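Local atomic coordinates of putative protease (Parabacteroides distasonis ATCC 8503, PDB entry 3KD4), a protein that is of unknown function but is probably an exported hydrolase, possibly a protease. Residues T217-L222 with V356-T361; S206-P209 with A213-A216; L293-L298 with S305-V310; A324-A329 with G351-V356. All coordinates share one frame; numbering follows the deposited sequence. Where two conformers were deposited one is given.

Contact 1 (T217-L222 with V356-T361). With PO4 (phosphate ion), chain E.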
loop_
_atom_site.group_PDB
_atom_site.type_symbol
_atom_site.label_atom_id
_atom_site.label_comp_id
_atom_site.label_asym_id
_atom_site.label_seq_id
_atom_site.Cartn_x
_atom_site.Cartn_y
_atom_site.Cartn_z
ATOM N N THR A 217 1.574 -16.113 17.556
ATOM C CA THR A 217 1.630 -17.259 16.670
ATOM C C THR A 217 2.557 -17.035 15.469
ATOM O O THR A 217 3.350 -17.909 15.118
ATOM C CB THR A 217 0.237 -17.677 16.220
ATOM O OG1 THR A 217 -0.449 -18.163 17.399
ATOM C CG2 THR A 217 0.340 -18.783 15.145
ATOM N N LEU A 218 2.457 -15.876 14.844
ATOM C CA LEU A 218 3.345 -15.553 13.735
ATOM C C LEU A 218 4.811 -15.616 14.174
ATOM O O LEU A 218 5.660 -16.235 13.521
ATOM C CB LEU A 218 3.011 -14.187 13.143
ATOM C CG LEU A 218 3.866 -13.669 11.973
ATOM C CD1 LEU A 218 3.821 -14.639 10.753
ATOM C CD2 LEU A 218 3.424 -12.256 11.559
ATOM N N ASP A 219 5.094 -15.006 15.302
ATOM C CA ASP A 219 6.439 -14.996 15.823
ATOM C C ASP A 219 6.977 -16.408 16.050
ATOM O O ASP A 219 8.111 -16.699 15.692
ATOM C CB ASP A 219 6.432 -14.242 17.122
ATOM C CG ASP A 219 7.809 -13.748 17.549
ATOM O OD1 ASP A 219 8.825 -13.812 16.806
ATOM O OD2 ASP A 219 7.820 -13.223 18.662
ATOM N N LYS A 220 6.153 -17.283 16.636
ATOM C CA LYS A 220 6.593 -18.662 16.923
ATOM C C LYS A 220 6.958 -19.366 15.634
ATOM O O LYS A 220 7.944 -20.052 15.575
ATOM C CB LYS A 220 5.522 -19.472 17.659
ATOM C CG LYS A 220 5.380 -19.056 19.110
ATOM C CD LYS A 220 4.170 -19.720 19.832
ATOM C CE LYS A 220 3.888 -19.027 21.205
ATOM N NZ LYS A 220 2.737 -19.683 21.899
ATOM N N ARG A 221 6.135 -19.181 14.618
ATOM C CA ARG A 221 6.346 -19.802 13.323
ATOM C C ARG A 221 7.601 -19.218 12.673
ATOM O O ARG A 221 8.381 -19.953 12.050
ATOM C CB ARG A 221 5.083 -19.650 12.449
ATOM C CG ARG A 221 3.857 -20.387 13.066
ATOM C CD ARG A 221 2.490 -20.110 12.410
ATOM N NE ARG A 221 2.012 -21.169 11.525
ATOM C CZ ARG A 221 1.856 -21.013 10.222
ATOM N NH1 ARG A 221 2.162 -19.862 9.673
ATOM N NH2 ARG A 221 1.415 -21.989 9.460
ATOM N N LEU A 222 7.801 -17.908 12.830
ATOM C CA LEU A 222 9.000 -17.279 12.265
ATOM C C LEU A 222 10.246 -17.899 12.879
ATOM O O LEU A 222 11.230 -18.134 12.171
ATOM C CB LEU A 222 9.000 -15.777 12.479
ATOM C CG LEU A 222 8.020 -14.976 11.630
ATOM C CD1 LEU A 222 8.203 -13.495 11.846
ATOM C CD2 LEU A 222 8.164 -15.311 10.171
ATOM N N VAL A 356 2.548 -2.397 15.807
ATOM C CA VAL A 356 2.618 -3.316 16.952
ATOM C C VAL A 356 3.733 -4.310 16.758
ATOM O O VAL A 356 3.815 -4.947 15.678
ATOM C CB VAL A 356 1.292 -4.072 17.126
ATOM C CG1 VAL A 356 1.333 -4.898 18.413
ATOM C CG2 VAL A 356 0.100 -3.120 17.110
ATOM N N SER A 357 4.609 -4.471 17.755
ATOM C CA SER A 357 5.636 -5.505 17.692
ATOM C C SER A 357 4.992 -6.921 17.744
ATOM O O SER A 357 3.875 -7.076 18.222
ATOM C CB SER A 357 6.606 -5.354 18.859
ATOM O OG SER A 357 5.999 -5.757 20.066
ATOM N N LEU A 358 5.684 -7.933 17.245
ATOM C CA LEU A 358 5.192 -9.326 17.318
ATOM C C LEU A 358 5.058 -9.885 18.735
ATOM O O LEU A 358 4.296 -10.831 18.964
ATOM C CB LEU A 358 6.042 -10.280 16.471
ATOM C CG LEU A 358 6.098 -10.040 14.950
ATOM C CD1 LEU A 358 6.502 -11.302 14.170
ATOM C CD2 LEU A 358 4.832 -9.459 14.374
ATOM N N SER A 359 5.733 -9.260 19.688
ATOM C CA SER A 359 5.536 -9.568 21.091
ATOM C C SER A 359 4.350 -8.780 21.635
ATOM O O SER A 359 4.059 -8.898 22.791
ATOM C CB SER A 359 6.800 -9.271 21.905
ATOM O OG SER A 359 7.159 -7.907 21.806
ATOM N N GLY A 360 3.671 -7.967 20.820
ATOM C CA GLY A 360 2.389 -7.371 21.214
ATOM C C GLY A 360 2.307 -5.962 21.762
ATOM O O GLY A 360 1.246 -5.544 22.247
ATOM N N THR A 361 3.394 -5.210 21.693
ATOM C CA THR A 361 3.449 -3.847 22.203
ATOM C C THR A 361 3.154 -2.846 21.090
ATOM O O THR A 361 3.801 -2.852 20.042
ATOM C CB THR A 361 4.865 -3.555 22.758
ATOM O OG1 THR A 361 5.153 -4.507 23.772
ATOM C CG2 THR A 361 5.040 -2.093 23.325
HETATM P P PO4 E . 2.111 -17.664 25.043
HETATM O O1 PO4 E . 0.687 -18.084 24.700
HETATM O O2 PO4 E . 2.556 -18.336 26.337
HETATM O O3 PO4 E . 3.079 -17.980 23.946
HETATM O O4 PO4 E . 2.262 -16.180 25.345
HETATM O O HOH W 1 5.750 -13.293 20.591
#

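Contact 2 (S206-P209 with A213-A216)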
loop_
_atom_site.group_PDB
_atom_site.type_symbol
_atom_site.label_atom_id
_atom_site.label_comp_id
_atom_site.label_asym_id
_atom_site.label_seq_id
_atom_site.Cartn_x
_atom_site.Cartn_y
_atom_site.Cartn_z
ATOM N N SER A 206 -11.528 -12.532 12.902
ATOM C CA SER A 206 -10.479 -13.442 13.322
ATOM C C SER A 206 -10.989 -14.468 14.306
ATOM O O SER A 206 -11.785 -14.136 15.186
ATOM C CB SER A 206 -9.358 -12.631 13.994
ATOM O OG SER A 206 -8.371 -13.445 14.576
ATOM N N THR A 207 -10.484 -15.698 14.186
ATOM C CA THR A 207 -10.703 -16.725 15.184
ATOM C C THR A 207 -9.478 -16.986 16.043
ATOM O O THR A 207 -9.487 -17.919 16.844
ATOM C CB THR A 207 -11.233 -18.053 14.573
ATOM O OG1 THR A 207 -10.259 -18.630 13.724
ATOM C CG2 THR A 207 -12.597 -17.845 13.811
ATOM N N TYR A 208 -8.420 -16.172 15.923
ATOM C CA TYR A 208 -7.372 -16.256 16.928
ATOM C C TYR A 208 -7.971 -15.801 18.296
ATOM O O TYR A 208 -8.945 -15.084 18.335
ATOM C CB TYR A 208 -6.221 -15.325 16.587
ATOM C CG TYR A 208 -5.335 -15.752 15.426
ATOM C CD1 TYR A 208 -4.372 -16.715 15.589
ATOM C CD2 TYR A 208 -5.439 -15.127 14.178
ATOM C CE1 TYR A 208 -3.522 -17.066 14.536
ATOM C CE2 TYR A 208 -4.628 -15.467 13.166
ATOM C CZ TYR A 208 -3.650 -16.412 13.359
ATOM O OH TYR A 208 -2.856 -16.736 12.328
ATOM N N PRO A 209 -7.355 -16.187 19.415
ATOM C CA PRO A 209 -7.876 -15.815 20.716
ATOM C C PRO A 209 -7.865 -14.304 20.941
ATOM O O PRO A 209 -8.696 -13.781 21.705
ATOM C CB PRO A 209 -6.911 -16.487 21.683
ATOM C CG PRO A 209 -6.307 -17.641 20.879
ATOM C CD PRO A 209 -6.232 -17.123 19.497
ATOM N N ALA A 213 -2.355 -12.735 20.349
ATOM C CA ALA A 213 -2.132 -14.161 20.100
ATOM C C ALA A 213 -1.835 -14.444 18.610
ATOM O O ALA A 213 -0.985 -15.268 18.301
ATOM C CB ALA A 213 -3.324 -15.035 20.586
ATOM N N ALA A 214 -2.516 -13.750 17.715
ATOM C CA ALA A 214 -2.235 -13.839 16.289
ATOM C C ALA A 214 -0.760 -13.494 16.009
ATOM O O ALA A 214 -0.030 -14.233 15.320
ATOM C CB ALA A 214 -3.186 -12.955 15.493
ATOM N N LEU A 215 -0.311 -12.371 16.556
ATOM C CA LEU A 215 1.086 -11.926 16.398
ATOM C C LEU A 215 2.084 -12.893 17.047
ATOM O O LEU A 215 3.134 -13.191 16.466
ATOM C CB LEU A 215 1.244 -10.498 16.954
ATOM C CG LEU A 215 0.447 -9.415 16.203
ATOM C CD1 LEU A 215 0.481 -8.044 16.917
ATOM C CD2 LEU A 215 0.915 -9.296 14.732
ATOM N N ALA A 216 1.729 -13.432 18.207
ATOM C CA ALA A 216 2.604 -14.408 18.926
ATOM C C ALA A 216 2.691 -15.696 18.131
ATOM O O ALA A 216 3.759 -16.303 18.023
ATOM C CB ALA A 216 2.098 -14.703 20.393
HETATM O O HOH W 2 -0.277 -16.532 13.229
#

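Contact 3 (L293-L298 with S305-V310)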
loop_
_atom_site.group_PDB
_atom_site.type_symbol
_atom_site.label_atom_id
_atom_site.label_comp_id
_atom_site.label_asym_id
_atom_site.label_seq_id
_atom_site.Cartn_x
_atom_site.Cartn_y
_atom_site.Cartn_z
ATOM N N LEU A 293 14.666 -12.336 8.453
ATOM C CA LEU A 293 16.104 -12.495 8.208
ATOM C C LEU A 293 16.921 -11.337 8.834
ATOM O O LEU A 293 17.926 -11.535 9.546
ATOM C CB LEU A 293 16.368 -12.584 6.700
ATOM C CG LEU A 293 17.850 -12.706 6.335
ATOM C CD1 LEU A 293 18.458 -13.936 7.059
ATOM C CD2 LEU A 293 18.093 -12.766 4.794
ATOM N N LEU A 294 16.468 -10.125 8.578
ATOM C CA LEU A 294 17.103 -8.931 9.117
ATOM C C LEU A 294 17.054 -8.965 10.661
ATOM O O LEU A 294 18.045 -8.752 11.333
ATOM C CB LEU A 294 16.357 -7.720 8.549
ATOM C CG LEU A 294 16.726 -6.292 8.937
ATOM C CD1 LEU A 294 18.196 -5.968 8.595
ATOM C CD2 LEU A 294 15.727 -5.305 8.280
ATOM N N ASN A 295 15.874 -9.247 11.217
ATOM C CA ASN A 295 15.724 -9.389 12.667
ATOM C C ASN A 295 16.684 -10.438 13.276
ATOM O O ASN A 295 17.370 -10.159 14.275
ATOM C CB ASN A 295 14.257 -9.740 12.968
ATOM C CG ASN A 295 13.977 -9.861 14.444
ATOM O OD1 ASN A 295 14.292 -8.967 15.226
ATOM N ND2 ASN A 295 13.410 -10.988 14.833
ATOM N N VAL A 296 16.751 -11.617 12.673
ATOM C CA VAL A 296 17.642 -12.684 13.160
ATOM C C VAL A 296 19.107 -12.225 13.111
ATOM O O VAL A 296 19.865 -12.411 14.054
ATOM C CB VAL A 296 17.485 -13.959 12.329
ATOM C CG1 VAL A 296 18.652 -14.933 12.572
ATOM C CG2 VAL A 296 16.107 -14.621 12.623
HETATM N N MSE A 297 19.482 -11.579 12.021
HETATM C CA MSE A 297 20.878 -11.181 11.838
HETATM C C MSE A 297 21.227 -10.020 12.765
HETATM O O MSE A 297 22.280 -10.038 13.420
HETATM C CB MSE A 297 21.132 -10.836 10.378
HETATM C CG MSE A 297 21.070 -12.040 9.499
HETATM SE SE MSE A 297 21.586 -11.707 7.621
HETATM C CE MSE A 297 23.524 -11.731 7.939
ATOM N N LEU A 298 20.362 -9.006 12.835
ATOM C CA LEU A 298 20.596 -7.906 13.796
ATOM C C LEU A 298 20.766 -8.417 15.227
ATOM O O LEU A 298 21.746 -8.086 15.894
ATOM C CB LEU A 298 19.488 -6.863 13.754
ATOM C CG LEU A 298 19.397 -6.069 12.449
ATOM C CD1 LEU A 298 18.081 -5.262 12.426
ATOM C CD2 LEU A 298 20.614 -5.167 12.276
ATOM N N SER A 305 16.514 -6.356 18.437
ATOM C CA SER A 305 15.619 -6.083 17.326
ATOM C C SER A 305 14.349 -6.927 17.392
ATOM O O SER A 305 14.313 -8.031 17.969
ATOM C CB SER A 305 16.328 -6.336 15.971
ATOM O OG SER A 305 17.496 -5.504 15.852
ATOM N N GLU A 306 13.304 -6.409 16.775
ATOM C CA GLU A 306 12.017 -7.107 16.697
ATOM C C GLU A 306 11.280 -6.767 15.402
ATOM O O GLU A 306 11.365 -5.634 14.915
ATOM C CB GLU A 306 11.135 -6.634 17.846
ATOM C CG GLU A 306 10.990 -7.563 18.998
ATOM C CD GLU A 306 9.859 -7.109 19.949
ATOM O OE1 GLU A 306 10.032 -6.059 20.580
ATOM O OE2 GLU A 306 8.813 -7.798 20.012
ATOM N N VAL A 307 10.494 -7.711 14.899
ATOM C CA VAL A 307 9.616 -7.471 13.758
ATOM C C VAL A 307 8.390 -6.688 14.246
ATOM O O VAL A 307 7.893 -6.892 15.369
ATOM C CB VAL A 307 9.234 -8.802 13.051
ATOM C CG1 VAL A 307 8.249 -8.562 11.912
ATOM C CG2 VAL A 307 10.510 -9.521 12.538
ATOM N N LEU A 308 7.929 -5.765 13.408
ATOM C CA LEU A 308 6.742 -4.966 13.675
ATOM C C LEU A 308 5.729 -5.182 12.572
ATOM O O LEU A 308 6.082 -5.279 11.395
ATOM C CB LEU A 308 7.098 -3.470 13.701
ATOM C CG LEU A 308 8.292 -3.024 14.552
ATOM C CD1 LEU A 308 8.450 -1.482 14.470
ATOM C CD2 LEU A 308 8.114 -3.487 16.017
ATOM N N ALA A 309 4.475 -5.223 12.966
ATOM C CA ALA A 309 3.352 -5.247 12.056
ATOM C C ALA A 309 2.705 -3.855 12.025
ATOM O O ALA A 309 2.537 -3.217 13.069
ATOM C CB ALA A 309 2.334 -6.312 12.487
ATOM N N VAL A 310 2.345 -3.398 10.826
ATOM C CA VAL A 310 1.686 -2.111 10.637
ATOM C C VAL A 310 0.265 -2.343 10.156
ATOM O O VAL A 310 0.043 -3.015 9.121
ATOM C CB VAL A 310 2.459 -1.240 9.581
ATOM C CG1 VAL A 310 1.862 0.184 9.469
ATOM C CG2 VAL A 310 3.977 -1.185 9.927
#

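Contact 4 (A324-A329 with G351-V356)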
loop_
_atom_site.group_PDB
_atom_site.type_symbol
_atom_site.label_atom_id
_atom_site.label_comp_id
_atom_site.label_asym_id
_atom_site.label_seq_id
_atom_site.Cartn_x
_atom_site.Cartn_y
_atom_site.Cartn_z
ATOM N N ALA A 324 -5.256 -8.147 8.286
ATOM C CA ALA A 324 -5.322 -6.701 8.346
ATOM C C ALA A 324 -3.911 -6.019 8.327
ATOM O O ALA A 324 -3.845 -4.800 8.241
ATOM C CB ALA A 324 -6.093 -6.277 9.602
ATOM N N ILE A 325 -2.808 -6.781 8.400
ATOM C CA ILE A 325 -1.465 -6.183 8.383
ATOM C C ILE A 325 -1.188 -5.636 6.969
ATOM O O ILE A 325 -1.383 -6.354 5.994
ATOM C CB ILE A 325 -0.392 -7.173 8.798
ATOM C CG1 ILE A 325 -0.613 -7.614 10.258
ATOM C CG2 ILE A 325 1.054 -6.589 8.605
ATOM C CD1 ILE A 325 0.306 -8.774 10.720
ATOM N N GLN A 326 -0.750 -4.376 6.874
ATOM C CA GLN A 326 -0.437 -3.740 5.595
ATOM C C GLN A 326 1.020 -3.692 5.281
ATOM O O GLN A 326 1.364 -3.731 4.119
ATOM C CB GLN A 326 -1.086 -2.325 5.466
ATOM C CG GLN A 326 -0.697 -1.295 6.500
ATOM C CD GLN A 326 -1.318 0.120 6.245
ATOM O OE1 GLN A 326 -2.525 0.237 5.973
ATOM N NE2 GLN A 326 -0.470 1.198 6.351
ATOM N N THR A 327 1.903 -3.586 6.275
ATOM C CA THR A 327 3.340 -3.509 6.056
ATOM C C THR A 327 4.076 -4.167 7.230
ATOM O O THR A 327 3.523 -4.229 8.317
ATOM C CB THR A 327 3.786 -2.021 5.988
ATOM O OG1 THR A 327 2.898 -1.298 5.133
ATOM C CG2 THR A 327 5.215 -1.865 5.481
ATOM N N LEU A 328 5.323 -4.577 6.993
ATOM C CA LEU A 328 6.213 -5.057 8.021
ATOM C C LEU A 328 7.437 -4.153 8.122
ATOM O O LEU A 328 7.824 -3.500 7.164
ATOM C CB LEU A 328 6.633 -6.463 7.727
ATOM C CG LEU A 328 5.473 -7.453 7.580
ATOM C CD1 LEU A 328 5.985 -8.667 6.859
ATOM C CD2 LEU A 328 4.849 -7.801 8.938
ATOM N N ALA A 329 8.005 -4.085 9.316
ATOM C CA ALA A 329 9.217 -3.345 9.562
ATOM C C ALA A 329 9.990 -4.071 10.649
ATOM O O ALA A 329 9.512 -5.055 11.249
ATOM C CB ALA A 329 8.865 -1.884 9.970
ATOM N N GLY A 351 1.596 8.386 13.161
ATOM C CA GLY A 351 0.379 7.995 13.829
ATOM C C GLY A 351 -0.868 7.820 12.959
ATOM O O GLY A 351 -1.920 7.505 13.489
ATOM N N LEU A 352 -0.767 7.962 11.636
ATOM C CA LEU A 352 -1.870 7.547 10.759
ATOM C C LEU A 352 -2.129 6.029 10.874
ATOM O O LEU A 352 -3.222 5.561 10.654
ATOM C CB LEU A 352 -1.564 7.922 9.315
ATOM C CG LEU A 352 -1.632 9.422 8.970
ATOM C CD1 LEU A 352 -1.475 9.619 7.469
ATOM C CD2 LEU A 352 -2.945 10.040 9.456
ATOM N N ASP A 353 -1.097 5.272 11.223
ATOM C CA ASP A 353 -1.165 3.823 11.294
ATOM C C ASP A 353 -0.876 3.349 12.716
ATOM O O ASP A 353 -0.344 4.083 13.516
ATOM C CB ASP A 353 -0.118 3.209 10.367
ATOM C CG ASP A 353 -0.370 3.543 8.890
ATOM O OD1 ASP A 353 -1.523 3.847 8.508
ATOM O OD2 ASP A 353 0.607 3.521 8.126
ATOM N N LYS A 354 -1.239 2.109 12.984
ATOM C CA LYS A 354 -1.005 1.473 14.272
ATOM C C LYS A 354 0.115 0.472 14.073
ATOM O O LYS A 354 0.041 -0.390 13.196
ATOM C CB LYS A 354 -2.282 0.795 14.764
ATOM C CG LYS A 354 -3.158 1.700 15.612
ATOM C CD LYS A 354 -4.551 1.106 15.865
ATOM C CE LYS A 354 -5.463 2.122 16.569
ATOM N NZ LYS A 354 -6.584 1.421 17.248
ATOM N N VAL A 355 1.157 0.598 14.869
ATOM C CA VAL A 355 2.341 -0.239 14.735
ATOM C C VAL A 355 2.448 -1.085 15.987
ATOM O O VAL A 355 2.387 -0.559 17.103
ATOM C CB VAL A 355 3.572 0.629 14.517
ATOM C CG1 VAL A 355 4.869 -0.202 14.479
ATOM C CG2 VAL A 355 3.366 1.460 13.253
ATOM N N VAL A 356 2.548 -2.397 15.807
ATOM C CA VAL A 356 2.618 -3.316 16.952
ATOM C C VAL A 356 3.733 -4.310 16.758
ATOM O O VAL A 356 3.815 -4.947 15.678
ATOM C CB VAL A 356 1.292 -4.072 17.126
ATOM C CG1 VAL A 356 1.333 -4.898 18.413
ATOM C CG2 VAL A 356 0.100 -3.120 17.110
#

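Contact 1 (T217-L222 with V356-T361)
The C-terminal turns of helix 211-222 run past the tip of a beta hairpin, with the CA atoms of Asp-219 and Leu-358 6.0 Å apart. The hairpin joins strands 353-357 and 362-363 through a type I turn from Ser-357 to Gly-360 followed by a G1 bulge, whose glycine adopts positive phi (98°). Leu-358 stands at the first corner of this turn and supplies about half of the buried surface. Its CG lies anti to the carbonyl carbon (chi1 -62°), which sends CD1 into the angle between two leucines one helical turn apart. Leu-222 touches it methyl to methyl, CD1 3.6 Å from Leu-358 CD1, the two side chains crossing at about a right angle. Leu-218 reaches the same methyl with CD2, more loosely. Between them, Asp-219 lays its CB 4.0 Å from Leu-358 CB, so its aliphatic part joins the apolar patch while its carboxylate turns to polar partners. There OD1 forms a salt bridge with Lys-223. Leu-288 of helix 287-300 backs both helix leucines. Lys-220, extended on another side of the helix, donates from NZ to O3 of a phosphate, probably from the crystallisation liquor. The turn is braced internally, since Thr-361 N donates to Ser-357 OG at 160°. One water joins the two segments, donating to Asp-219 OD2 at 2.8 Å and, at 3.3 Å, to Leu-358 O.

Contact 2 (S206-P209 with A213-A216)
The ring of Tyr-208 lies flat against Ala-214, and these two residues, with Ala-213, account for most of the buried surface. With Tyr-208 CG anti to the carbonyl carbon, beside the backbone N (chi1 -73°), the ring is turned toward the helix. The CB methyl of Ala-214 makes a CH-pi contact, 3.6 Å from the centroid of the Tyr-208 ring and 19° off its normal. It is displaced toward the rim on the CD2 side, where Ala-214 CB comes within 3.4 Å of Tyr-208 CD2, while Ala-214 CA covers the CD1 half of the same ring. Ala-213 points its own methyl at the next residue of the loop, 3.7 Å from Pro-209 CD. An ST turn shapes the approach: Ser-206 OG accepts from Tyr-208 N at 3.0 Å and also sits at the ring edge, in its plane. At the far end of the ring a water lies 2.7 Å from Tyr-208 OH and donates to Ala-214 O. A leucine in place of Tyr-208 would probably leave the Ala-214 methyl without its aromatic face and this water without its phenol partner. The contact folds the loop after strand 202-206 back onto the first turns of helix 211-222; Tyr-208 also touches Pro-126 and Ala-127, whereas Leu-215, pointing away from the loop, packs on Ala-309 and Tyr-311 of strand 305-312.

Contact 3 (L293-L298 with S305-V310)
Asn-295 crosses the side chain of Val-307 at about a right angle, its CB 3.8 Å from Val-307 CG2. With CG anti to the backbone N (chi1 -178°), the amide group continues beyond this methyl and lies against the peptide linking Ser-305 and Glu-306. One turn later Leu-298 closes over the start of the strand, its CB only 3.2 Å from Ser-305 OG and its CD1 alongside the same hydroxyl. Helix 287-300 leads into strand 305-312 of an antiparallel sheet, consistent with a transglutaminase-like core; the axes of segments 293-298 and 305-310 run nearly antiparallel (167°) and approach to 7.6 Å. Leu-294 and Met-297, a selenomethionine, turn instead to helix 244-258. An alanine at Asn-295 would keep the CB touching Val-307 but would probably open a gap beside the Ser-305 to Glu-306 peptide where the amide now lies. The polar groups at this junction find partners close by in sequence: Ser-305 OG bonds with Ile-303 O, and Asn-299 ND2 donates to both Asn-295 O and Ser-305 O. Helix and strand are therefore joined by apolar carbons and a shared amide donor at the point where the chain reverses.

Contact 4 (A324-A329 with G351-V356)
The amide of Gln-326 and the carboxylate of Asp-353 meet without a proper hydrogen bond. Gln-326 NE2 comes within 3.1 Å of Asp-353 OD2, yet the donor angle is poor, and the two flat groups are turned 77° against each other, so the approach is close but misdirected. Each group has a stronger partner outside the pair, which probably sets its orientation: Asp-353 OD2 is held in a salt bridge by Arg-349 NE, and Gln-326 OE1 accepts from Asn-196 ND2. The Gln-326 side chain reaches across because its CG stands between the backbone N and the carbonyl carbon, a crowded position (chi1 59°), with the chain extended from there; the amide arrives at about a right angle to the Asp-353 side chain. Their backbones are not adjacent: the CA atoms of Gln-326 and Asp-353 lie 9.5 Å apart, because strand 305-312 runs between strands 327-334 and 353-357 in the five-stranded antiparallel sheet. The two side chains therefore approach each other across the central strand, where the Val-310 side chain packs on Asp-353. At the start of strand 327-334 the pairing is interrupted by a classic beta bulge, in which Gln-326 and Thr-327 both face Val-310, and the backbone of Gln-326 is hydrogen-bonded to that of Val-310. A glycerol, probably from the crystallisation liquor, lies about 5 Å from the Asp-353 side chain, and Leu-352 O is hydrogen-bonded to glycerol.

In the fold
Contacts 1, 3 and 4 all reach the antiparallel sheet of the middle part of the chain. Contacts 1 and 4 share Val-356 and strand 353-357, their centres 13 Å apart, and contact 3 supplies the neighbouring strand 305-312, with Ala-309 N 2.8 Å from Val-356 O. That strand also pairs with segment 324-329, where Leu-308 N lies 2.8 Å from Ala-329 O. Contact 2 joins through helix 211-222: Leu-215 CD1 is 3.6 Å from Val-356 CG1, and Leu-215 CD2 is 4.1 Å from Ile-325 CD1. Contacts 3 and 4 are both nested within the loop closed by contact 1. The phosphate lies beside contact 1, a glycerol near contact 4.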